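Local coordinates for protein iodotyrosine deiodinase (Thermotoga neapolitana, PDB 6TYK) that removes halogen from halotyrosines such as 3-iodo-L-tyrosine by reductive chemistry, working as a homodimer with bound FMN, at residues 68-71 with 72-76; 52-55 with 56-59. One frame throughout, in Å; residues are numbered along the deposited sequence.

Interaction 1. Residues 68-71 with 72-76; sequences EKTF and YENVR. With IYR (3-iodo-tyrosine), chain D.
The ring of F71 turns its edge toward one face of the Y72 ring, while V75 CB sits over a face of F71 itself. This T-shaped pair, with planes at 89° and centroids 5.3 Å apart, lies in the last turns of helix 54-74, which line the iodotyrosine pocket of this nitroreductase-family enzyme. E68 O and the substrate carboxylate atom IYR O meet the Y72 ring at its edge. Tyrosine suits the place because its hydroxyl donates to the substrate, Y72 OH to IYR O being 2.6 Å. One helical turn earlier, the acidic E68 accepts from the substrate amine, IYR N to OE2 at 2.8 Å, and Y138 also bonds to OE2. With CG anti to the backbone N (chi1 166°), F71 sends its ring between Y72 and V75, and CZ lies 3.6 Å from V75 CG2. A serine in place of F71 would probably open a gap beside one face of the Y72 ring and leave V75 without the ring it packs on, so that Y72 is less firmly placed. On the outer surface K69 NZ and E73 OE2 form a salt bridge of 2.9 Å. F71 O accepts from two amides, V75 N at 2.7 Å and N74 N at 3.0 Å.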
loop_
_atom_site.group_PDB
_atom_site.type_symbol
_atom_site.label_atom_id
_atom_site.label_comp_id
_atom_site.label_asym_id
_atom_site.label_seq_id
_atom_site.Cartn_x
_atom_site.Cartn_y
_atom_site.Cartn_z
ATOM N N GLU A 68 -11.187 0.413 -21.804
ATOM C CA GLU A 68 -10.550 1.729 -21.826
ATOM C C GLU A 68 -11.144 2.609 -22.914
ATOM O O GLU A 68 -11.346 3.801 -22.709
ATOM C CB GLU A 68 -9.037 1.609 -22.037
ATOM C CG GLU A 68 -8.273 0.936 -20.902
ATOM C CD GLU A 68 -8.263 1.739 -19.618
ATOM O OE1 GLU A 68 -8.978 2.768 -19.529
ATOM O OE2 GLU A 68 -7.527 1.332 -18.698
ATOM N N LYS A 69 -11.426 2.033 -24.076
ATOM C CA LYS A 69 -11.945 2.835 -25.174
ATOM C C LYS A 69 -13.254 3.499 -24.775
ATOM O O LYS A 69 -13.469 4.680 -25.025
ATOM C CB LYS A 69 -12.142 1.979 -26.416
ATOM C CG LYS A 69 -12.361 2.797 -27.662
ATOM C CD LYS A 69 -12.279 1.923 -28.892
ATOM C CE LYS A 69 -12.436 2.746 -30.151
ATOM N NZ LYS A 69 -13.819 3.281 -30.247
ATOM N N THR A 70 -14.122 2.729 -24.136
ATOM C CA THR A 70 -15.404 3.238 -23.674
ATOM C C THR A 70 -15.175 4.287 -22.588
ATOM O O THR A 70 -15.816 5.341 -22.568
ATOM C CB THR A 70 -16.268 2.094 -23.128
ATOM O OG1 THR A 70 -16.515 1.149 -24.178
ATOM C CG2 THR A 70 -17.587 2.615 -22.599
ATOM N N PHE A 71 -14.240 3.992 -21.692
ATOM C CA PHE A 71 -13.876 4.920 -20.631
ATOM C C PHE A 71 -13.411 6.262 -21.198
ATOM O O PHE A 71 -13.876 7.319 -20.770
ATOM C CB PHE A 71 -12.796 4.296 -19.743
ATOM C CG PHE A 71 -12.118 5.272 -18.820
ATOM C CD1 PHE A 71 -12.708 5.647 -17.625
ATOM C CD2 PHE A 71 -10.879 5.799 -19.143
ATOM C CE1 PHE A 71 -12.080 6.544 -16.777
ATOM C CE2 PHE A 71 -10.246 6.684 -18.295
ATOM C CZ PHE A 71 -10.846 7.057 -17.112
ATOM N N TYR A 72 -12.508 6.225 -22.171
ATOM C CA TYR A 72 -11.994 7.455 -22.772
ATOM C C TYR A 72 -13.068 8.259 -23.506
ATOM O O TYR A 72 -12.987 9.482 -23.587
ATOM C CB TYR A 72 -10.793 7.161 -23.680
ATOM C CG TYR A 72 -9.498 7.114 -22.907
ATOM C CD1 TYR A 72 -9.069 5.947 -22.299
ATOM C CD2 TYR A 72 -8.732 8.256 -22.747
ATOM C CE1 TYR A 72 -7.898 5.914 -21.578
ATOM C CE2 TYR A 72 -7.565 8.233 -22.034
ATOM C CZ TYR A 72 -7.150 7.061 -21.448
ATOM O OH TYR A 72 -5.982 7.041 -20.727
ATOM N N GLU A 73 -14.079 7.566 -24.017
ATOM C CA GLU A 73 -15.202 8.227 -24.681
ATOM C C GLU A 73 -16.152 8.903 -23.692
ATOM O O GLU A 73 -16.904 9.804 -24.065
ATOM C CB GLU A 73 -15.973 7.220 -25.539
ATOM C CG GLU A 73 -15.163 6.654 -26.694
ATOM C CD GLU A 73 -15.845 5.480 -27.371
ATOM O OE1 GLU A 73 -16.889 5.021 -26.859
ATOM O OE2 GLU A 73 -15.334 5.014 -28.413
ATOM N N ASN A 74 -16.113 8.476 -22.435
ATOM C CA ASN A 74 -17.081 8.941 -21.443
ATOM C C ASN A 74 -16.493 9.737 -20.281
ATOM O O ASN A 74 -17.207 10.506 -19.632
ATOM C CB ASN A 74 -17.880 7.758 -20.894
ATOM C CG ASN A 74 -18.787 7.142 -21.935
ATOM O OD1 ASN A 74 -19.447 7.851 -22.694
ATOM N ND2 ASN A 74 -18.822 5.816 -21.981
ATOM N N VAL A 75 -15.205 9.558 -20.015
ATOM C CA VAL A 75 -14.582 10.199 -18.863
ATOM C C VAL A 75 -14.654 11.721 -18.973
ATOM O O VAL A 75 -14.521 12.287 -20.056
ATOM C CB VAL A 75 -13.114 9.750 -18.660
ATOM C CG1 VAL A 75 -12.234 10.265 -19.785
ATOM C CG2 VAL A 75 -12.593 10.222 -17.300
ATOM N N ARG A 76 -14.884 12.369 -17.838
ATOM C CA ARG A 76 -14.943 13.823 -17.776
ATOM C C ARG A 76 -14.222 14.296 -16.519
ATOM O O ARG A 76 -13.713 13.482 -15.746
ATOM C CB ARG A 76 -16.402 14.304 -17.807
ATOM C CG ARG A 76 -17.041 14.175 -19.191
ATOM C CD ARG A 76 -18.564 14.250 -19.159
ATOM N NE ARG A 76 -19.131 14.131 -20.504
ATOM C CZ ARG A 76 -20.329 13.623 -20.778
ATOM N NH1 ARG A 76 -21.104 13.173 -19.799
ATOM N NH2 ARG A 76 -20.754 13.559 -22.033
HETATM N N IYR D . -6.729 3.255 -16.756
HETATM C CA IYR D . -6.671 4.327 -17.716
HETATM C CB IYR D . -6.686 5.757 -17.150
HETATM C CC IYR D . -5.696 6.049 -16.076
HETATM C CD IYR D . -6.114 6.041 -14.746
HETATM C CE IYR D . -5.245 6.335 -13.695
HETATM I IE IYR D . -5.942 6.257 -11.805
HETATM C CF IYR D . -3.921 6.667 -13.993
HETATM O OF IYR D . -3.003 6.974 -13.031
HETATM C CG IYR D . -3.472 6.673 -15.327
HETATM C CH IYR D . -4.360 6.381 -16.357
HETATM C C IYR D . -5.450 4.225 -18.613
HETATM O O IYR D . -5.187 4.882 -19.620
HETATM O OXT IYR D . -4.556 3.280 -18.234
#

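Interaction 2. Residues 52-55 with 56-59; sequences EDEK and LKGQ
The backbone enters helix 54-74 here, with K57 N donating to D53 O over 2.9 Å and the i to i+4 pattern continuing from G58 N to E54 O and from Q59 N to K55 O. D53 is the N-cap: its OD2 accepts from L56 N at 2.9 Å, meeting the amide on the anti side of the carboxylate. Aspartate fits because its chain is short: a trans first torsion (chi1 178°) directs the carboxylate back onto an amide of the first turn, and its negative charge probably also interacts favourably with the positive end of the helix dipole. E54 and K57 lie side by side and pair as a salt bridge, OE2 to NZ 3.0 Å, approached from 32° out of the carboxylate plane. The lysine ammonium is gripped further by the carbonyls of A98 and K96, which tie the helix start to the chain leading into strand 100-107. L56 packs its apolar side chain on V51, and N184 of the second subunit touches it too. At the outer side K55 NZ donates to a water that Q59 NE2 also reaches, weakly. On the cap side another water accepts from K57 NZ at 2.9 Å and lies 2.8 Å from E52 O.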
loop_
_atom_site.group_PDB
_atom_site.type_symbol
_atom_site.label_atom_id
_atom_site.label_comp_id
_atom_site.label_asym_id
_atom_site.label_seq_id
_atom_site.Cartn_x
_atom_site.Cartn_y
_atom_site.Cartn_z
ATOM N N GLU A 52 2.096 -15.074 -18.586
ATOM C CA GLU A 52 3.128 -14.957 -19.609
ATOM C C GLU A 52 2.668 -15.433 -20.975
ATOM O O GLU A 52 3.261 -15.066 -21.976
ATOM C CB GLU A 52 4.360 -15.760 -19.216
ATOM C CG GLU A 52 5.082 -15.209 -18.007
ATOM C CD GLU A 52 6.141 -16.157 -17.525
ATOM O OE1 GLU A 52 7.219 -16.223 -18.155
ATOM O OE2 GLU A 52 5.880 -16.856 -16.526
ATOM N N ASP A 53 1.636 -16.267 -21.012
ATOM C CA ASP A 53 1.185 -16.865 -22.264
ATOM C C ASP A 53 0.749 -15.776 -23.236
ATOM O O ASP A 53 -0.050 -14.911 -22.881
ATOM C CB ASP A 53 0.032 -17.829 -22.001
ATOM C CG ASP A 53 -0.508 -18.439 -23.269
ATOM O OD1 ASP A 53 0.093 -19.416 -23.767
ATOM O OD2 ASP A 53 -1.536 -17.945 -23.776
ATOM N N GLU A 54 1.275 -15.815 -24.456
ATOM C CA GLU A 54 1.019 -14.723 -25.390
ATOM C C GLU A 54 -0.455 -14.603 -25.760
ATOM O O GLU A 54 -0.978 -13.498 -25.838
ATOM C CB GLU A 54 1.895 -14.815 -26.650
ATOM C CG GLU A 54 3.368 -14.470 -26.428
ATOM C CD GLU A 54 3.605 -13.062 -25.878
ATOM O OE1 GLU A 54 2.804 -12.137 -26.148
ATOM O OE2 GLU A 54 4.614 -12.879 -25.168
ATOM N N LYS A 55 -1.131 -15.726 -25.982
ATOM C CA LYS A 55 -2.551 -15.677 -26.306
ATOM C C LYS A 55 -3.349 -15.070 -25.152
ATOM O O LYS A 55 -4.238 -14.254 -25.355
ATOM C CB LYS A 55 -3.079 -17.074 -26.640
ATOM C CG LYS A 55 -4.589 -17.141 -26.758
ATOM C CD LYS A 55 -5.069 -18.576 -26.897
ATOM C CE LYS A 55 -6.577 -18.641 -27.055
ATOM N NZ LYS A 55 -7.036 -17.946 -28.289
ATOM N N LEU A 56 -3.031 -15.477 -23.932
ATOM C CA LEU A 56 -3.744 -14.959 -22.771
ATOM C C LEU A 56 -3.470 -13.469 -22.564
ATOM O O LEU A 56 -4.385 -12.710 -22.258
ATOM C CB LEU A 56 -3.387 -15.759 -21.523
ATOM C CG LEU A 56 -4.049 -15.309 -20.229
ATOM C CD1 LEU A 56 -5.558 -15.321 -20.369
ATOM C CD2 LEU A 56 -3.601 -16.254 -19.120
ATOM N N LYS A 57 -2.219 -13.049 -22.739
ATOM C CA LYS A 57 -1.903 -11.627 -22.640
ATOM C C LYS A 57 -2.712 -10.856 -23.658
ATOM O O LYS A 57 -3.201 -9.775 -23.370
ATOM C CB LYS A 57 -0.404 -11.351 -22.855
ATOM C CG LYS A 57 0.479 -11.882 -21.736
ATOM C CD LYS A 57 1.889 -11.311 -21.761
ATOM C CE LYS A 57 2.420 -11.128 -23.154
ATOM N NZ LYS A 57 3.872 -10.815 -23.140
ATOM N N GLY A 58 -2.856 -11.426 -24.850
ATOM C CA GLY A 58 -3.618 -10.777 -25.896
ATOM C C GLY A 58 -5.078 -10.626 -25.518
ATOM O O GLY A 58 -5.685 -9.579 -25.764
ATOM N N GLN A 59 -5.651 -11.668 -24.925
ATOM C CA GLN A 59 -7.039 -11.607 -24.478
ATOM C C GLN A 59 -7.207 -10.540 -23.408
ATOM O O GLN A 59 -8.151 -9.748 -23.448
ATOM C CB GLN A 59 -7.502 -12.964 -23.949
ATOM C CG GLN A 59 -7.570 -14.058 -24.999
ATOM C CD GLN A 59 -7.853 -15.416 -24.388
ATOM O OE1 GLN A 59 -7.223 -15.815 -23.410
ATOM N NE2 GLN A 59 -8.810 -16.132 -24.961
HETATM O O HOH W 1 5.293 -13.108 -22.042
HETATM O O HOH W 2 -9.765 -16.460 -28.133
#

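Following the chain from the N terminus, strand 46-51 leads straight into interaction 2, which closes the short turn at the start of helix 54-74. Interaction 1 comes later on the same helix and closes its last turn before the chain passes to helix 77-85. The two are in series, neither nested nor crossed; their centres lie about 24 Å apart and their nearest atoms about 11 Å, so they do not touch. Both are local, so the helix itself joins them. Its first turn is tied to strands 46-51 and 100-107 of the sheet and, through E52, D53 and L56, to the second subunit; its far end packs against helix 77-85 and reaches the substrate.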